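Local atomic coordinates of effector EagT6 (Pseudomonas aeruginosa, PDB entry 1TU1), a protein that plays an essential role in delivering the toxin Tse6 to target cells, specifically in loading Tse6 onto VgrG1a. Residues Tyr6-His9 with Glu10-Leu13; Trp93-Gly97 with Arg98-Leu102. All coordinates share one frame; numbering follows the deposited sequence. Where two conformers were deposited one is given.

Both contacts are ends of beta hairpins, met in series along the chain. Contact 1 closes the N-terminal hairpin of strands 3-7 and 11-16, two-stranded within the chain and continued by a strand of the second subunit. Contact 2 closes the hairpin of strands 84-95 and 98-107, neighbours inside the six-stranded antiparallel sheet. They lie on opposite sides of the chain's centre, centres about 34 Å apart and nearest atoms about 21 Å. Their surroundings differ: contact 1 is buried against the second subunit, whereas no other chain of the assembly reaches contact 2, whose turn is largely exposed. One end of the molecule thus lies in the dimer interface while the other carries a projecting hairpin tip.

Contact 1 (Tyr6-His9 with Glu10-Leu13); sequences YRLH and EADL
R7 and D12 face each other as a non-hydrogen-bonded antiparallel pair. In one of the two conformers of R7 the side chains cross at a slant, guanidinium and carboxylate planes 89° apart, with D12 OD1 at the edge of the guanidinium, near its plane. The salt bridge is long, 3.9 Å from R7 NE to D12 OD1, and a still closer approach of that oxygen to R7 CD is doubtful.

On the other face of the hairpin Y6 and L13 run side by side, pointing the same way. The backbone joins them twice: Y6 N donates to L13 O at 2.7 Å, and L13 N returns a bond to Y6 O at 3.1 Å. With CG of L13 between its backbone N and carbonyl carbon (chi1 76°), the CD2 branch turns back across the hairpin and meets L8 CD2 at 3.7 Å, with Y6 CD2 slightly farther away. Nearer the turn, L8 N bonds to A11 O at 3.0 Å, and the L8 side chain folds over that carbonyl, its CG 3.3 Å from A11 O. L8 and E10 cross at about a right angle, L8 CD1 approaching E10 OE1 to 3.6 Å. A bend in the E10 chain at chi2 (90°) brings its carboxylate back alongside H9.

The second subunit takes up the polar ends: its R7 forms a salt bridge with D12 OD1, the stronger of that oxygen's two partners, its R44 one with E10 OE1, and its N25 a hydrogen bond with the Y6 hydroxyl. In the turn, H9 ND1 accepts a hydrogen bond from R7 N of the second subunit; A11 and D12 pair antiparallel with a strand of that subunit. This is a tight beta hairpin built into a dimer interface, where the sheet continues from one subunit into the next.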
ATOM      1  N   TYR A   6       6.431  -8.739   9.152  1.00 27.29           N
ATOM      2  CA  TYR A   6       5.850  -8.248   7.914  1.00 24.56           C
ATOM      3  C   TYR A   6       6.948  -7.617   7.047  1.00 24.60           C
ATOM      4  O   TYR A   6       7.711  -6.775   7.506  1.00 22.03           O
ATOM      5  CB  TYR A   6       4.790  -7.211   8.241  1.00 24.32           C
ATOM      6  CG  TYR A   6       4.093  -6.697   7.026  1.00 22.32           C
ATOM      7  CD1 TYR A   6       3.016  -7.388   6.479  1.00 19.82           C
ATOM      8  CD2 TYR A   6       4.513  -5.507   6.397  1.00 21.56           C
ATOM      9  CE1 TYR A   6       2.380  -6.924   5.347  1.00 18.22           C
ATOM     10  CE2 TYR A   6       3.866  -5.036   5.276  1.00 19.82           C
ATOM     11  CZ  TYR A   6       2.812  -5.753   4.742  1.00 19.76           C
ATOM     12  OH  TYR A   6       2.170  -5.283   3.616  1.00 18.54           O
ATOM     13  N   ARG A   7       7.006  -8.027   5.798  1.00 24.42           N
ATOM     14  CA  ARG A   7       8.056  -7.620   4.887  1.00 25.77           C
ATOM     15  C   ARG A   7       7.519  -6.582   3.900  1.00 24.30           C
ATOM     16  O   ARG A   7       6.459  -6.783   3.263  1.00 23.63           O
ATOM     17  CB  ARG A   7       8.645  -8.808   4.105  0.51 26.19           C
ATOM     18  CG  ARG A   7       8.739 -10.113   4.865  0.51 30.83           C
ATOM     19  CD  ARG A   7       9.366 -10.013   6.248  0.51 36.42           C
ATOM     20  NE  ARG A   7       9.810 -11.273   6.861  0.51 41.47           N
ATOM     21  CZ  ARG A   7       9.203 -12.463   6.804  0.51 44.76           C
ATOM     22  NH1 ARG A   7       8.077 -12.663   6.122  0.51 46.22           N
ATOM     23  NH2 ARG A   7       9.755 -13.494   7.445  0.51 46.25           N
ATOM     24  N   LEU A   8       8.234  -5.455   3.814  1.00 22.45           N
ATOM     25  CA  LEU A   8       8.051  -4.488   2.740  1.00 21.82           C
ATOM     26  C   LEU A   8       9.404  -4.222   2.052  1.00 22.06           C
ATOM     27  O   LEU A   8      10.426  -4.796   2.419  1.00 22.03           O
ATOM     28  CB  LEU A   8       7.391  -3.203   3.241  1.00 21.22           C
ATOM     29  CG  LEU A   8       7.967  -2.452   4.440  1.00 20.50           C
ATOM     30  CD1 LEU A   8       7.644  -0.978   4.339  1.00 20.71           C
ATOM     31  CD2 LEU A   8       7.444  -3.003   5.752  1.00 22.13           C
ATOM     32  N   HIS A   9       9.380  -3.439   0.993  1.00 22.67           N
ATOM     33  CA  HIS A   9      10.551  -3.283   0.132  1.00 23.35           C
ATOM     34  C   HIS A   9      11.686  -2.577   0.875  1.00 23.34           C
ATOM     35  O   HIS A   9      12.854  -2.924   0.685  1.00 24.02           O
ATOM     36  CB  HIS A   9      10.168  -2.527  -1.143  1.00 23.36           C
ATOM     37  CG  HIS A   9      11.289  -2.397  -2.135  1.00 25.73           C
ATOM     38  ND1 HIS A   9      11.957  -3.486  -2.650  1.00 28.48           N
ATOM     39  CD2 HIS A   9      11.835  -1.303  -2.725  1.00 28.88           C
ATOM     40  CE1 HIS A   9      12.887  -3.068  -3.499  1.00 32.14           C
ATOM     41  NE2 HIS A   9      12.837  -1.747  -3.558  1.00 30.52           N
ATOM     42  N   GLU A  10      11.313  -1.694   1.793  1.00 22.62           N
ATOM     43  CA  GLU A  10      12.231  -0.789   2.479  1.00 23.00           C
ATOM     44  C   GLU A  10      12.572  -1.193   3.891  1.00 23.46           C
ATOM     45  O   GLU A  10      13.465  -0.590   4.498  1.00 23.32           O
ATOM     46  CB  GLU A  10      11.614   0.607   2.519  1.00 22.64           C
ATOM     47  CG  GLU A  10      11.312   1.151   1.134  1.00 22.71           C
ATOM     48  CD  GLU A  10       9.912   0.808   0.649  1.00 24.55           C
ATOM     49  OE1 GLU A  10       9.247  -0.075   1.271  1.00 20.75           O
ATOM     50  OE2 GLU A  10       9.493   1.405  -0.358  1.00 24.28           O
ATOM     51  N   ALA A  11      11.883  -2.208   4.418  1.00 23.42           N
ATOM     52  CA  ALA A  11      12.026  -2.569   5.821  1.00 23.07           C
ATOM     53  C   ALA A  11      11.260  -3.853   6.186  1.00 23.26           C
ATOM     54  O   ALA A  11      10.486  -4.371   5.390  1.00 22.54           O
ATOM     55  CB  ALA A  11      11.495  -1.433   6.680  1.00 23.65           C
ATOM     56  N   ASP A  12      11.487  -4.331   7.406  1.00 23.72           N
ATOM     57  CA  ASP A  12      10.673  -5.369   8.033  1.00 23.73           C
ATOM     58  C   ASP A  12      10.243  -4.862   9.373  1.00 23.05           C
ATOM     59  O   ASP A  12      10.964  -4.100  10.002  1.00 22.73           O
ATOM     60  CB  ASP A  12      11.485  -6.638   8.225  1.00 24.40           C
ATOM     61  CG  ASP A  12      12.063  -7.114   6.951  1.00 28.62           C
ATOM     62  OD1 ASP A  12      11.331  -7.781   6.202  1.00 29.34           O
ATOM     63  OD2 ASP A  12      13.206  -6.774   6.562  1.00 33.84           O
ATOM     64  N   LEU A  13       9.075  -5.283   9.824  1.00 22.15           N
ATOM     65  CA  LEU A  13       8.642  -4.993  11.186  1.00 22.35           C
ATOM     66  C   LEU A  13       7.646  -6.034  11.655  1.00 22.78           C
ATOM     67  O   LEU A  13       7.048  -6.723  10.836  1.00 22.20           O
ATOM     68  CB  LEU A  13       8.040  -3.601  11.309  1.00 22.30           C
ATOM     69  CG  LEU A  13       6.613  -3.330  10.789  1.00 23.34           C
ATOM     70  CD1 LEU A  13       6.167  -1.970  11.249  1.00 23.94           C
ATOM     71  CD2 LEU A  13       6.578  -3.439   9.275  1.00 24.56           C
TER

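Contact 2 (Trp93-Gly97 with Arg98-Leu102)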
ATOM      1  N   TRP A  93     -15.082  -1.640 -18.043  1.00 36.22           N
ATOM      2  CA  TRP A  93     -16.291  -1.038 -17.514  1.00 36.43           C
ATOM      3  C   TRP A  93     -16.274   0.488 -17.742  1.00 36.63           C
ATOM      4  O   TRP A  93     -15.274   1.048 -18.202  1.00 36.09           O
ATOM      5  CB  TRP A  93     -16.502  -1.378 -16.037  1.00 36.42           C
ATOM      6  CG  TRP A  93     -15.467  -0.825 -15.105  1.00 36.28           C
ATOM      7  CD1 TRP A  93     -14.143  -1.182 -15.040  1.00 35.90           C
ATOM      8  CD2 TRP A  93     -15.659   0.171 -14.092  1.00 34.70           C
ATOM      9  NE1 TRP A  93     -13.509  -0.473 -14.047  1.00 34.55           N
ATOM     10  CE2 TRP A  93     -14.411   0.364 -13.449  1.00 33.58           C
ATOM     11  CE3 TRP A  93     -16.750   0.934 -13.667  1.00 36.44           C
ATOM     12  CZ2 TRP A  93     -14.234   1.277 -12.418  1.00 34.11           C
ATOM     13  CZ3 TRP A  93     -16.566   1.845 -12.622  1.00 35.71           C
ATOM     14  CH2 TRP A  93     -15.316   1.998 -12.015  1.00 33.66           C
ATOM     15  N   GLN A  94     -17.388   1.133 -17.420  1.00 37.00           N
ATOM     16  CA  GLN A  94     -17.567   2.555 -17.680  1.00 37.50           C
ATOM     17  C   GLN A  94     -17.522   3.322 -16.376  1.00 36.67           C
ATOM     18  O   GLN A  94     -18.477   3.320 -15.599  1.00 36.40           O
ATOM     19  CB  GLN A  94     -18.904   2.827 -18.394  1.00 38.28           C
ATOM     20  CG  GLN A  94     -19.148   4.315 -18.735  1.00 41.11           C
ATOM     21  CD  GLN A  94     -20.560   4.574 -19.272  1.00 45.02           C
ATOM     22  OE1 GLN A  94     -21.499   4.828 -18.491  1.00 47.89           O
ATOM     23  NE2 GLN A  94     -20.713   4.498 -20.594  1.00 45.54           N
ATOM     24  N   ARG A  95     -16.395   3.994 -16.164  1.00 36.38           N
ATOM     25  CA  ARG A  95     -16.127   4.739 -14.954  1.00 35.56           C
ATOM     26  C   ARG A  95     -16.373   6.214 -15.243  1.00 35.89           C
ATOM     27  O   ARG A  95     -15.712   6.795 -16.088  1.00 35.20           O
ATOM     28  CB  ARG A  95     -14.666   4.516 -14.556  1.00 35.19           C
ATOM     29  CG  ARG A  95     -14.262   5.112 -13.217  1.00 33.92           C
ATOM     30  CD  ARG A  95     -12.814   4.859 -12.944  1.00 32.78           C
ATOM     31  NE  ARG A  95     -12.227   5.545 -11.798  1.00 31.66           N
ATOM     32  CZ  ARG A  95     -11.831   6.816 -11.797  1.00 32.32           C
ATOM     33  NH1 ARG A  95     -12.034   7.590 -12.853  1.00 32.01           N
ATOM     34  NH2 ARG A  95     -11.223   7.301 -10.727  1.00 31.91           N
ATOM     35  N   GLU A  96     -17.339   6.797 -14.549  1.00 36.46           N
ATOM     36  CA  GLU A  96     -17.660   8.207 -14.686  1.00 37.50           C
ATOM     37  C   GLU A  96     -17.851   8.599 -16.139  1.00 38.68           C
ATOM     38  O   GLU A  96     -17.482   9.691 -16.526  1.00 39.06           O
ATOM     39  CB  GLU A  96     -16.569   9.077 -14.027  1.00 36.87           C
ATOM     40  CG  GLU A  96     -16.754   9.205 -12.528  1.00 35.81           C
ATOM     41  CD  GLU A  96     -15.750  10.138 -11.863  1.00 34.93           C
ATOM     42  OE1 GLU A  96     -14.622  10.357 -12.420  1.00 29.22           O
ATOM     43  OE2 GLU A  96     -16.106  10.639 -10.773  1.00 30.79           O
ATOM     44  N   GLY A  97     -18.408   7.695 -16.942  1.00 40.34           N
ATOM     45  CA  GLY A  97     -18.771   7.971 -18.325  1.00 41.35           C
ATOM     46  C   GLY A  97     -17.772   7.540 -19.384  1.00 42.52           C
ATOM     47  O   GLY A  97     -18.022   7.720 -20.579  1.00 43.51           O
ATOM     48  N   ARG A  98     -16.622   7.009 -18.992  1.00 43.40           N
ATOM     49  CA  ARG A  98     -15.658   6.586 -19.990  1.00 44.17           C
ATOM     50  C   ARG A  98     -15.130   5.186 -19.728  1.00 44.01           C
ATOM     51  O   ARG A  98     -15.085   4.713 -18.586  1.00 43.62           O
ATOM     52  CB  ARG A  98     -14.516   7.572 -20.077  1.00 44.95           C
ATOM     53  CG  ARG A  98     -13.613   7.575 -18.882  1.00 47.43           C
ATOM     54  CD  ARG A  98     -12.412   8.479 -19.038  1.00 51.12           C
ATOM     55  NE  ARG A  98     -11.251   7.947 -18.319  1.00 53.63           N
ATOM     56  CZ  ARG A  98     -10.018   7.868 -18.811  1.00 56.22           C
ATOM     57  NH1 ARG A  98      -9.728   8.274 -20.044  1.00 56.22           N
ATOM     58  NH2 ARG A  98      -9.052   7.369 -18.054  1.00 58.24           N
ATOM     59  N   ASP A  99     -14.686   4.536 -20.794  1.00 43.77           N
ATOM     60  CA  ASP A  99     -14.350   3.129 -20.699  1.00 43.51           C
ATOM     61  C   ASP A  99     -12.898   2.898 -20.317  1.00 42.60           C
ATOM     62  O   ASP A  99     -11.980   3.525 -20.859  1.00 42.61           O
ATOM     63  CB  ASP A  99     -14.687   2.412 -21.996  1.00 44.48           C
ATOM     64  CG  ASP A  99     -16.179   2.437 -22.302  1.00 45.53           C
ATOM     65  OD1 ASP A  99     -17.024   2.475 -21.365  1.00 46.89           O
ATOM     66  OD2 ASP A  99     -16.586   2.428 -23.473  1.00 49.05           O
ATOM     67  N   LEU A 100     -12.717   1.991 -19.365  1.00 40.78           N
ATOM     68  CA  LEU A 100     -11.410   1.568 -18.900  1.00 39.64           C
ATOM     69  C   LEU A 100     -11.223   0.092 -19.181  1.00 38.78           C
ATOM     70  O   LEU A 100     -12.166  -0.684 -19.052  1.00 38.38           O
ATOM     71  CB  LEU A 100     -11.324   1.769 -17.397  1.00 39.73           C
ATOM     72  CG  LEU A 100     -11.298   3.198 -16.866  1.00 39.49           C
ATOM     73  CD1 LEU A 100     -11.040   3.091 -15.394  1.00 39.24           C
ATOM     74  CD2 LEU A 100     -10.238   4.035 -17.549  1.00 39.38           C
ATOM     75  N   MET A 101     -10.005  -0.276 -19.566  1.00 37.74           N
ATOM     76  CA  MET A 101      -9.599  -1.653 -19.773  1.00 37.35           C
ATOM     77  C   MET A 101      -8.768  -2.136 -18.582  1.00 36.51           C
ATOM     78  O   MET A 101      -7.763  -1.518 -18.218  1.00 35.46           O
ATOM     79  CB  MET A 101      -8.769  -1.746 -21.047  1.00 37.82           C
ATOM     80  CG  MET A 101      -8.550  -3.143 -21.599  1.00 40.17           C
ATOM     81  SD  MET A 101     -10.079  -4.109 -21.850  1.00 44.61           S
ATOM     82  CE  MET A 101      -9.360  -5.773 -21.651  1.00 45.11           C
ATOM     83  N   LEU A 102      -9.193  -3.257 -17.998  1.00 35.40           N
ATOM     84  CA  LEU A 102      -8.516  -3.881 -16.868  1.00 34.46           C
ATOM     85  C   LEU A 102      -7.988  -5.271 -17.210  1.00 33.85           C
ATOM     86  O   LEU A 102      -8.655  -6.058 -17.891  1.00 33.95           O
ATOM     87  CB  LEU A 102      -9.485  -3.981 -15.701  1.00 34.34           C
ATOM     88  CG  LEU A 102      -9.459  -2.775 -14.758  1.00 35.27           C
ATOM     89  CD1 LEU A 102      -9.978  -1.498 -15.438  1.00 36.72           C
ATOM     90  CD2 LEU A 102     -10.272  -3.076 -13.543  1.00 35.76           C
TER
HETATM   91  O   HOH W   1     -13.206   7.822 -15.568  1.00 31.52           O
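R95 reaches L100 by an extended chain: CG stands anti to the backbone N (chi1 -174°) and the links to NE stay straight, which lays CD 3.5 Å from L100 CD1. On the same face of the hairpin W93 has its CG between the backbone N and carbonyl carbon (chi1 65°), which turns the indole along the strand. One ring face receives R95 CB, displaced toward the rim, while L102 CD1 comes to the ring edge, 3.9 Å from W93 NE1. Across the other face Q94 and D99 cross, D99 OD1 lying 3.5 Å from Q94 CB.

Two pairs of backbone bonds hold the strands, W93 with L100 and R95 with R98. In the inner pair R95 N donates to R98 O at 2.8 Å, and R98 N donates to R95 O from above the carbonyl plane, at 3.1 Å, with a straight N-H...O (171°). The chain reverses through a type I' turn, R95 to R98, where G97 has backbone angles at which a CB would jam against the carbonyl O of E96. A water bridges R95 NH1 to its own carbonyl, with R98 NE only weakly engaged.

The hairpin links strands 84-95 and 98-107 of the six-stranded sheet. Strand 113-120 flanks the second, with L100 and L102 packed on T119, while W93 rests on L68 in a loop.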